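Local coordinates for Glyoxalase/bleomycin resistance protein/dioxygenase (Catenulispora acidiphila, PDB 4N04) that belongs to the vicinal oxygen chelate (glyoxalase/bleomycin resistance) superfamily and may act as a dioxygenase, although its substrate is not established, at residues N7-V12 / L50-E55; E58-A63 / D103-E108; V84-Q89 / R97-L102. The protein carries 1 engineered substitution. One frame throughout, in Å; residues are numbered along the deposited sequence.

Interaction 1. Residues N7-V12 / L50-E55; sequences NLFAGV and LLYIVE
Tyr52 lays its ring over Gly11, filling the hollow left where the neighbouring strand has no side chain. Strands 8-12 and 50-55 run parallel and side by side, at 30° to each other, in the mixed four-stranded sheet of order 1-4-3-2 that recurs in the vicinal oxygen chelate fold. Five backbone hydrogen bonds zip them together, from Leu50 N to Leu8 O (2.9 Å) at one end to Val54 N to Val12 O (3.1 Å) at the other. Tyr52 CG sits between its backbone N and carbonyl carbon (chi1 73°), which folds the ring back across the partner strand; Gly11 CA then lies 3.7 Å from the Tyr52 ring centroid in a CH-pi contact. Farther back on this face, Phe9 runs beside Leu50, pointing the same way. Leu50 CD1 sits over the middle of the Phe9 ring, a CH-pi contact 4.0 Å from its centroid, and Phe9 CB presses on Tyr52 CE2 at 3.6 Å, the two side chains crossing at about a right angle. Strand 40-46 flanks this row through Val42 and Gln44. The other face carries Ala10, Leu51, Val12 and Ile53, the last three sharing contacts with Tyr24 of helix 17-28. Here Leu51 CD1 reaches back into the groove between strands, 3.3 Å from Ala10 O and 4.0 Å from Val12 CG2.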
# COMPACT_ATOMS: atom_id res chain seq x y z
N ASN A 7 7.41 6.61 15.56
CA ASN A 7 6.63 6.71 14.33
C ASN A 7 7.36 6.00 13.19
O ASN A 7 8.44 6.43 12.74
CB ASN A 7 6.37 8.16 13.95
CG ASN A 7 5.32 8.82 14.84
OD1 ASN A 7 4.46 8.15 15.41
ND2 ASN A 7 5.41 10.13 14.98
N LEU A 8 6.76 4.92 12.72
CA LEU A 8 7.32 4.15 11.63
C LEU A 8 6.74 4.61 10.29
O LEU A 8 5.55 4.43 10.02
CB LEU A 8 7.06 2.67 11.86
CG LEU A 8 7.47 1.69 10.76
CD1 LEU A 8 8.96 1.77 10.50
CD2 LEU A 8 7.04 0.26 11.13
N PHE A 9 7.59 5.23 9.48
CA PHE A 9 7.29 5.58 8.09
C PHE A 9 7.83 4.52 7.13
O PHE A 9 9.04 4.45 6.87
CB PHE A 9 7.93 6.93 7.75
CG PHE A 9 7.25 8.12 8.39
CD1 PHE A 9 6.34 8.89 7.67
CD2 PHE A 9 7.53 8.47 9.71
CE1 PHE A 9 5.72 10.00 8.25
CE2 PHE A 9 6.92 9.57 10.29
CZ PHE A 9 6.01 10.34 9.56
N ALA A 10 6.93 3.68 6.61
CA ALA A 10 7.31 2.69 5.61
C ALA A 10 7.33 3.36 4.23
O ALA A 10 6.29 3.84 3.77
CB ALA A 10 6.35 1.50 5.63
N GLY A 11 8.49 3.39 3.59
CA GLY A 11 8.65 4.09 2.32
C GLY A 11 8.62 3.25 1.05
O GLY A 11 9.01 2.08 1.04
N VAL A 12 8.16 3.85 -0.03
CA VAL A 12 8.18 3.20 -1.33
C VAL A 12 8.72 4.18 -2.35
O VAL A 12 8.19 5.26 -2.53
CB VAL A 12 6.76 2.75 -1.77
CG1 VAL A 12 6.81 2.11 -3.15
CG2 VAL A 12 6.14 1.78 -0.74
N LEU A 50 2.76 4.81 9.32
CA LEU A 50 2.51 5.62 8.13
C LEU A 50 3.19 5.01 6.92
O LEU A 50 4.18 4.30 7.05
CB LEU A 50 3.01 7.06 8.34
CG LEU A 50 2.52 7.76 9.61
CD1 LEU A 50 3.49 7.53 10.77
CD2 LEU A 50 2.32 9.24 9.37
N LEU A 51 2.64 5.30 5.76
CA LEU A 51 3.19 4.84 4.50
C LEU A 51 3.46 6.06 3.65
O LEU A 51 2.61 6.95 3.57
CB LEU A 51 2.19 3.93 3.79
CG LEU A 51 2.49 3.55 2.34
CD1 LEU A 51 3.67 2.59 2.27
CD2 LEU A 51 1.25 2.93 1.67
N TYR A 52 4.63 6.12 3.02
CA TYR A 52 4.91 7.21 2.10
C TYR A 52 5.51 6.78 0.76
O TYR A 52 6.26 5.81 0.69
CB TYR A 52 5.75 8.31 2.75
CG TYR A 52 7.21 7.96 2.98
CD1 TYR A 52 8.18 8.35 2.06
CD2 TYR A 52 7.61 7.26 4.11
CE1 TYR A 52 9.53 8.04 2.27
CE2 TYR A 52 8.95 6.95 4.33
CZ TYR A 52 9.90 7.34 3.41
OH TYR A 52 11.23 7.03 3.62
N ILE A 53 5.14 7.51 -0.29
CA ILE A 53 5.75 7.33 -1.60
C ILE A 53 6.58 8.56 -1.95
O ILE A 53 6.25 9.69 -1.59
CB ILE A 53 4.69 7.09 -2.69
CG1 ILE A 53 3.77 8.31 -2.81
CG2 ILE A 53 3.89 5.84 -2.37
CD1 ILE A 53 2.70 8.18 -3.88
N VAL A 54 7.68 8.35 -2.66
CA VAL A 54 8.51 9.46 -3.09
C VAL A 54 9.04 9.13 -4.48
O VAL A 54 9.31 7.97 -4.77
CB VAL A 54 9.68 9.70 -2.12
CG1 VAL A 54 10.45 8.42 -1.87
CG2 VAL A 54 10.61 10.80 -2.64
N GLU A 55 9.16 10.13 -5.34
CA GLU A 55 9.70 9.89 -6.66
C GLU A 55 11.23 9.71 -6.59
O GLU A 55 11.97 10.67 -6.41
CB GLU A 55 9.30 11.02 -7.61
CG GLU A 55 9.60 10.74 -9.07
CD GLU A 55 8.95 11.74 -10.03
OE1 GLU A 55 9.68 12.36 -10.82
OE2 GLU A 55 7.70 11.89 -10.02

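Interaction 2. Residues E58-A63 / D103-E108; sequences EHAGHA and DPDGSE
Ser107 points its hydroxyl across to the 58-63 loop, where the backbone N of Ala63 meets OG at 2.8 Å in a fairly straight bond (158°). With OG anti to the carbonyl carbon and beside its own N (chi1 -77°), the serine reaches the inside of the Gly61-Ala63 bend, and the Ala63 methyl packs against the same oxygen. Water 1 lies on the other branch of this network: it accepts hydrogen bonds from Ser107 OG, 2.8 Å away, and from Gly61 N, and donates to Asp103 OD2, also at 2.8 Å. The Asp103 carboxylate thus serves both sides. OD2 takes the water and the hydroxyl of Tyr24 from helix 17-28, while OD1 turns back over the type I turn 103-106 and accepts Ser107 N at 3.0 Å, coming from well above the carboxylate plane, with weak bonds from Asp105 N and Gly106 N. This Asp-Pro-Asp-Gly turn ahead of the last strand is a familiar feature of glyoxalase-type proteins. Asp105 approaches Gly61 differently: its CB leans on the glycine backbone, and the flat of its carboxylate is covered by the Ala60 methyl, with Asp105 CG 3.8 Å from Ala60 CB, while OD2 is bound by Gly15 N. Gly61 has a positive phi (82°) and brings its CA to 3.3 Å from Asp105 O, a close CH...O approach. Beyond the turn, Glu108 N bonds to Ala63 O at 3.0 Å, starting the pairing of strands 64-69 and 108-113. Chemically, the Ser107 hydroxyl is used as both acceptor and donor, and the buried Asp103 carboxylate is met by water, Tyr24 and turn N-H groups, which would probably favour its ionised form.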
# COMPACT_ATOMS: atom_id res chain seq x y z
N GLU A 58 15.23 5.59 -9.68
CA GLU A 58 16.31 4.61 -9.67
C GLU A 58 16.08 3.49 -8.66
O GLU A 58 16.75 2.46 -8.72
CB GLU A 58 17.69 5.26 -9.46
CG GLU A 58 17.90 5.88 -8.09
CD GLU A 58 17.19 7.23 -7.91
OE1 GLU A 58 16.57 7.74 -8.87
OE2 GLU A 58 17.26 7.79 -6.80
N HIS A 59 15.13 3.66 -7.75
CA HIS A 59 14.84 2.62 -6.76
C HIS A 59 13.44 2.06 -6.86
O HIS A 59 13.04 1.27 -6.01
CB HIS A 59 15.06 3.14 -5.34
CG HIS A 59 16.46 3.55 -5.07
ND1 HIS A 59 17.52 2.66 -5.11
CD2 HIS A 59 16.99 4.76 -4.78
CE1 HIS A 59 18.64 3.31 -4.84
NE2 HIS A 59 18.35 4.58 -4.65
N ALA A 60 12.70 2.47 -7.88
CA ALA A 60 11.28 2.16 -7.95
C ALA A 60 11.03 0.69 -8.24
O ALA A 60 11.82 0.05 -8.94
CB ALA A 60 10.60 3.04 -9.00
N GLY A 61 9.95 0.14 -7.68
CA GLY A 61 9.47 -1.19 -8.02
C GLY A 61 10.19 -2.31 -7.31
O GLY A 61 10.19 -3.44 -7.77
N HIS A 62 10.82 -2.00 -6.18
CA HIS A 62 11.59 -2.98 -5.43
C HIS A 62 11.17 -3.08 -3.98
O HIS A 62 11.78 -3.82 -3.22
CB HIS A 62 13.06 -2.61 -5.46
CG HIS A 62 13.70 -2.75 -6.80
ND1 HIS A 62 13.93 -3.98 -7.37
CD2 HIS A 62 14.15 -1.83 -7.67
CE1 HIS A 62 14.51 -3.81 -8.55
NE2 HIS A 62 14.65 -2.52 -8.75
N ALA A 63 10.15 -2.30 -3.60
CA ALA A 63 9.81 -2.17 -2.19
C ALA A 63 8.93 -3.33 -1.77
O ALA A 63 8.29 -3.98 -2.60
CB ALA A 63 9.11 -0.82 -1.92
N ASP A 103 2.17 -2.34 -7.25
CA ASP A 103 2.00 -0.93 -7.64
C ASP A 103 2.46 -0.73 -9.09
O ASP A 103 3.03 -1.65 -9.68
CB ASP A 103 2.66 0.04 -6.62
CG ASP A 103 4.18 0.20 -6.78
OD1 ASP A 103 4.81 -0.34 -7.71
OD2 ASP A 103 4.77 0.92 -5.94
N PRO A 104 2.19 0.45 -9.69
CA PRO A 104 2.58 0.66 -11.10
C PRO A 104 4.04 0.35 -11.45
O PRO A 104 4.33 -0.01 -12.58
CB PRO A 104 2.26 2.14 -11.31
CG PRO A 104 1.07 2.37 -10.44
CD PRO A 104 1.33 1.54 -9.20
N ASP A 105 4.94 0.44 -10.48
CA ASP A 105 6.35 0.10 -10.73
C ASP A 105 6.74 -1.34 -10.42
O ASP A 105 7.83 -1.77 -10.77
CB ASP A 105 7.26 1.05 -9.96
CG ASP A 105 7.19 2.46 -10.49
OD1 ASP A 105 7.72 2.70 -11.59
OD2 ASP A 105 6.61 3.33 -9.81
N GLY A 106 5.86 -2.07 -9.74
CA GLY A 106 6.15 -3.45 -9.42
C GLY A 106 6.48 -3.73 -7.96
O GLY A 106 6.73 -4.88 -7.59
N SER A 107 6.48 -2.71 -7.12
CA SER A 107 6.66 -2.93 -5.69
C SER A 107 5.48 -3.74 -5.15
O SER A 107 4.37 -3.67 -5.68
CB SER A 107 6.79 -1.61 -4.94
OG SER A 107 8.08 -1.07 -5.12
N GLU A 108 5.73 -4.51 -4.10
CA GLU A 108 4.74 -5.42 -3.52
C GLU A 108 4.15 -4.86 -2.24
O GLU A 108 4.87 -4.60 -1.27
CB GLU A 108 5.37 -6.78 -3.23
CG GLU A 108 5.89 -7.50 -4.46
CD GLU A 108 6.70 -8.77 -4.14
OE1 GLU A 108 6.84 -9.11 -2.95
OE2 GLU A 108 7.22 -9.41 -5.09
O HOH W 1 7.43 1.24 -6.57

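Interaction 3. Residues V84-Q89 / R97-L102; sequences VEAAKQ and RKVTYL
Ala86 rests its methyl over one face of the Tyr101 ring, with CB 4.2 Å from the ring centroid, while the same CB touches Val99 CG2 at 3.6 Å. Tyr101 CG lies anti to its carbonyl carbon, beside the backbone N (chi1 -69°), which brings the ring back under Ala86, and Val84 O sits at its edge. With Val84, Val99 and Tyr101 buried, this is the close-packed end of the beta hairpin of strands 88-91 and 97-102. A classic beta bulge follows: Ala87 and Lys88 both face Thr100, whose O is gripped by Ala87 N at 2.6 Å, nearly head-on, and by Lys88 N at 3.3 Å, in the carbonyl plane on a lone pair. Regular antiparallel pairing follows, Thr100 N giving a straight bond to Lys88 O at 2.9 Å (171°). Ala87, Lys88, Gln89 and Leu102 are solvent-exposed, and contacts there are single touches: Ala87 CB on Leu102 CG at 3.7 Å, Gln89 CG against Val99 CB. Lys88 extends away toward Glu90, a long, weak ion pair. Strand 97-102 lies between edge strand 88-91 and strand 108-113; Tyr101 packs on Leu76 of helix 72-81 and Trp23 of helix 17-28, and Arg97 salt-bridges Asp73 and Glu113.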
# COMPACT_ATOMS: atom_id res chain seq x y z
N VAL A 84 -8.67 -1.30 -8.35
CA VAL A 84 -7.40 -2.04 -8.22
C VAL A 84 -7.57 -3.47 -7.69
O VAL A 84 -8.20 -3.70 -6.65
CB VAL A 84 -6.30 -1.25 -7.42
CG1 VAL A 84 -6.18 0.17 -7.95
CG2 VAL A 84 -6.57 -1.24 -5.93
N GLU A 85 -7.02 -4.43 -8.42
CA GLU A 85 -7.13 -5.84 -8.04
C GLU A 85 -5.81 -6.38 -7.53
O GLU A 85 -4.74 -5.86 -7.85
CB GLU A 85 -7.61 -6.68 -9.23
CG GLU A 85 -8.97 -6.27 -9.77
CD GLU A 85 -10.09 -6.53 -8.78
OE1 GLU A 85 -10.14 -7.65 -8.22
OE2 GLU A 85 -10.92 -5.61 -8.55
N ALA A 86 -5.88 -7.43 -6.72
CA ALA A 86 -4.67 -8.06 -6.20
C ALA A 86 -3.92 -8.81 -7.30
O ALA A 86 -4.52 -9.30 -8.25
CB ALA A 86 -5.01 -9.01 -5.06
N ALA A 87 -2.60 -8.87 -7.17
CA ALA A 87 -1.78 -9.68 -8.05
C ALA A 87 -1.92 -11.17 -7.70
O ALA A 87 -2.00 -12.03 -8.58
CB ALA A 87 -0.33 -9.24 -7.93
N LYS A 88 -1.98 -11.48 -6.41
CA LYS A 88 -1.98 -12.85 -5.95
C LYS A 88 -2.74 -12.99 -4.63
O LYS A 88 -2.65 -12.11 -3.78
CB LYS A 88 -0.53 -13.33 -5.75
CG LYS A 88 -0.43 -14.80 -5.41
CD LYS A 88 0.95 -15.20 -4.94
CE LYS A 88 1.04 -16.75 -4.84
NZ LYS A 88 2.30 -17.26 -4.24
N GLN A 89 -3.47 -14.10 -4.48
CA GLN A 89 -4.07 -14.47 -3.19
C GLN A 89 -3.61 -15.84 -2.68
O GLN A 89 -3.82 -16.86 -3.33
CB GLN A 89 -5.58 -14.47 -3.25
CG GLN A 89 -6.18 -13.09 -3.25
CD GLN A 89 -7.66 -13.11 -2.91
OE1 GLN A 89 -8.09 -13.82 -1.99
NE2 GLN A 89 -8.45 -12.34 -3.67
N ARG A 97 -5.42 -15.51 5.02
CA ARG A 97 -5.00 -15.05 3.71
C ARG A 97 -3.88 -14.02 3.77
O ARG A 97 -3.76 -13.24 4.71
CB ARG A 97 -6.17 -14.44 2.94
CG ARG A 97 -7.25 -15.42 2.56
CD ARG A 97 -8.48 -14.66 2.14
NE ARG A 97 -9.14 -14.05 3.29
CZ ARG A 97 -10.08 -13.11 3.20
NH1 ARG A 97 -10.46 -12.67 2.02
NH2 ARG A 97 -10.62 -12.62 4.31
N LYS A 98 -3.04 -14.05 2.74
CA LYS A 98 -2.19 -12.93 2.40
C LYS A 98 -2.56 -12.56 0.97
O LYS A 98 -2.57 -13.42 0.09
CB LYS A 98 -0.72 -13.34 2.49
CG LYS A 98 0.26 -12.24 2.08
CD LYS A 98 1.68 -12.78 2.10
CE LYS A 98 2.59 -12.05 1.13
NZ LYS A 98 3.86 -12.82 0.92
N VAL A 99 -2.88 -11.30 0.72
CA VAL A 99 -3.07 -10.88 -0.66
C VAL A 99 -2.09 -9.80 -1.08
O VAL A 99 -1.83 -8.85 -0.34
CB VAL A 99 -4.56 -10.55 -1.03
CG1 VAL A 99 -5.52 -10.92 0.12
CG2 VAL A 99 -4.70 -9.12 -1.46
N THR A 100 -1.53 -9.97 -2.26
CA THR A 100 -0.46 -9.10 -2.69
C THR A 100 -0.86 -8.19 -3.84
O THR A 100 -1.38 -8.64 -4.85
CB THR A 100 0.76 -9.91 -3.12
OG1 THR A 100 1.15 -10.77 -2.05
CG2 THR A 100 1.92 -8.99 -3.47
N TYR A 101 -0.58 -6.90 -3.68
CA TYR A 101 -0.79 -5.95 -4.75
C TYR A 101 0.54 -5.55 -5.35
O TYR A 101 1.56 -5.47 -4.65
CB TYR A 101 -1.50 -4.71 -4.21
CG TYR A 101 -2.92 -4.97 -3.81
CD1 TYR A 101 -3.96 -4.85 -4.72
CD2 TYR A 101 -3.22 -5.38 -2.51
CE1 TYR A 101 -5.28 -5.10 -4.35
CE2 TYR A 101 -4.54 -5.64 -2.14
CZ TYR A 101 -5.56 -5.50 -3.06
OH TYR A 101 -6.86 -5.75 -2.69
N LEU A 102 0.54 -5.30 -6.66
CA LEU A 102 1.70 -4.73 -7.31
C LEU A 102 1.38 -3.30 -7.73
O LEU A 102 0.43 -3.08 -8.48
CB LEU A 102 2.09 -5.57 -8.52
CG LEU A 102 2.54 -6.99 -8.19
CD1 LEU A 102 2.79 -7.79 -9.44
CD2 LEU A 102 3.77 -6.97 -7.29
O HOH W 2 -1.69 -5.61 -7.85

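How the interactions relate
Interaction 1 belongs to the first four-stranded sheet and interaction 3 to the second; their centres lie about 20 Å apart on opposite sides of the chain's centre, without touching. Interaction 2 sits between, about 13 Å from the first centre and 15 Å from the second, and meets both: Val12 CG1 packs on Asp103, Ala63 and Ser107, and Glu108 on Thr100 and Leu102. Interaction 1 closes first along the chain; both segments of interaction 3 come between 58-63 and 103-108 in sequence. Segment 58-63 is part of the connection between the sheets, and 103-108, the turn between two strands of the second, packs against it. Helix 17-28 contacts all three sites.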